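Local coordinates for uncharacterized protein (Bacteroides ovatus, PDB 4QEY) that is of unknown function but belongs to a family of PLAT/LH2 and C2-like lipoproteins, so it may bind calcium, at residues S125-T128 with T129-E132. Numbering follows the deposited sequence.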
ATOM      1  N   SER A 125       7.489  -2.883  -2.023  1.00 36.70           N
ATOM      2  CA  SER A 125       6.619  -3.414  -3.075  1.00 36.47           C
ATOM      3  C   SER A 125       6.014  -4.705  -2.587  1.00 40.58           C
ATOM      4  O   SER A 125       6.748  -5.626  -2.195  1.00 40.46           O
ATOM      5  CB  SER A 125       7.394  -3.607  -4.379  1.00 39.59           C
ATOM      6  OG  SER A 125       6.559  -4.129  -5.396  1.00 51.18           O
ATOM      7  N   VAL A 126       4.673  -4.755  -2.534  1.00 37.75           N
ATOM      8  CA  VAL A 126       3.916  -5.931  -2.067  1.00 39.48           C
ATOM      9  C   VAL A 126       2.800  -6.232  -3.065  1.00 44.11           C
ATOM     10  O   VAL A 126       2.116  -5.321  -3.528  1.00 44.61           O
ATOM     11  CB  VAL A 126       3.351  -5.725  -0.626  1.00 43.22           C
ATOM     12  CG1 VAL A 126       2.629  -6.973  -0.112  1.00 44.21           C
ATOM     13  CG2 VAL A 126       4.454  -5.315   0.350  1.00 42.13           C
ATOM     14  N   SER A 127       2.612  -7.504  -3.381  1.00 42.04           N
ATOM     15  CA  SER A 127       1.591  -7.946  -4.316  1.00 42.47           C
ATOM     16  C   SER A 127       0.741  -9.056  -3.688  1.00 48.08           C
ATOM     17  O   SER A 127       1.180  -9.693  -2.721  1.00 46.85           O
ATOM     18  CB  SER A 127       2.249  -8.425  -5.609  1.00 46.99           C
ATOM     19  OG  SER A 127       1.289  -8.821  -6.574  1.00 63.06           O
ATOM     20  N   THR A 128      -0.483  -9.278  -4.228  1.00 47.10           N
ATOM     21  CA  THR A 128      -1.390 -10.340  -3.767  1.00 49.00           C
ATOM     22  C   THR A 128      -0.979 -11.696  -4.339  1.00 56.71           C
ATOM     23  O   THR A 128      -1.371 -12.714  -3.786  1.00 59.12           O
ATOM     24  CB  THR A 128      -2.848 -10.034  -4.156  1.00 54.34           C
ATOM     25  OG1 THR A 128      -2.917  -9.818  -5.568  1.00 57.28           O
ATOM     26  CG2 THR A 128      -3.433  -8.833  -3.416  1.00 47.45           C
ATOM     27  N   THR A 129      -0.194 -11.713  -5.443  1.00 54.30           N
ATOM     28  CA  THR A 129       0.212 -12.935  -6.159  1.00 56.99           C
ATOM     29  C   THR A 129       1.742 -13.226  -6.084  1.00 62.02           C
ATOM     30  O   THR A 129       2.258 -13.997  -6.908  1.00 64.01           O
ATOM     31  CB  THR A 129      -0.201 -12.818  -7.634  1.00 64.97           C
ATOM     32  OG1 THR A 129       0.442 -11.688  -8.209  1.00 63.64           O
ATOM     33  CG2 THR A 129      -1.708 -12.721  -7.819  1.00 64.07           C
ATOM     34  N   SER A 130       2.450 -12.648  -5.092  1.00 57.54           N
ATOM     35  CA  SER A 130       3.883 -12.895  -4.876  1.00 57.95           C
ATOM     36  C   SER A 130       4.094 -14.353  -4.485  1.00 64.79           C
ATOM     37  O   SER A 130       3.403 -14.838  -3.590  1.00 65.58           O
ATOM     38  CB  SER A 130       4.432 -11.973  -3.795  1.00 59.55           C
ATOM     39  OG  SER A 130       4.011 -10.634  -3.973  1.00 71.03           O
ATOM     40  N   VAL A 131       5.009 -15.056  -5.163  1.00 62.73           N
ATOM     41  CA  VAL A 131       5.277 -16.472  -4.922  1.00 66.09           C
ATOM     42  C   VAL A 131       6.307 -16.598  -3.784  1.00 70.47           C
ATOM     43  O   VAL A 131       7.317 -15.890  -3.779  1.00 68.09           O
ATOM     44  CB  VAL A 131       5.743 -17.165  -6.228  1.00 72.78           C
ATOM     45  CG1 VAL A 131       5.911 -18.669  -6.035  1.00 76.64           C
ATOM     46  CG2 VAL A 131       4.748 -16.900  -7.350  1.00 72.69           C
ATOM     47  N   GLU A 132       6.026 -17.502  -2.821  1.00 69.86           N
ATOM     48  CA  GLU A 132       6.851 -17.766  -1.632  1.00 74.36           C
ATOM     49  C   GLU A 132       8.228 -18.356  -1.998  1.00 73.92           C
ATOM     50  O   GLU A 132       8.310 -19.284  -2.847  1.00 67.39           O
ATOM     51  CB  GLU A 132       6.128 -18.724  -0.666  1.00 78.24           C
ATOM     52  OXT GLU A 132       9.224 -17.873  -1.418  1.00 88.67           O
TER
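The flat group here is the peptide carbonyl of Ser127, and the hydroxyl of Ser130 meets it over a face: Ser130 OG donates to Ser127 O at 3.2 Å. The donor stands 52° above the carbonyl plane, and the C=O...OG angle of 99° makes this a steep approach that misses the lone pairs. Asn107 ND2, on strand 104-114, gives the same oxygen a second hydrogen bond. Ser130 puts OG beside its own backbone N (chi1 -46°), folding the hydroxyl back over Ser127, within 3.3 Å of Ser127 CB. Serine suits this place because a hydroxyl on a single carbon is short enough to curl back to the carbonyl three residues earlier.

Ser127 turns its own hydroxyl the other way, anti to its backbone N. There OG is a weak acceptor for Thr129 N at 3.4 Å, on a nearly straight line, and for Thr129 OG1, also weakly at 3.4 Å. Its stronger partner is Met76 O on strand 73-84. Thr128, between them, is buried: its OG1 is hydrogen-bonded to Met76 N and His13 ND1, while its methyl-bearing side chain packs among Ile15, Ala99, Ile101 and Val106. Threonine suits this site by offering both a hydroxyl and a methyl.

The backbone torsions of Thr128 and Thr129 are those of a type I beta turn, and Ser127 CA lies 5.5 Å from Ser130 CA. The turn, accompanied by the weak ST-turn bond from Thr129 N to Ser127 OG, ends strand 121-127, an outermost strand of a beta-sandwich consistent with the PLAT/C2-like family.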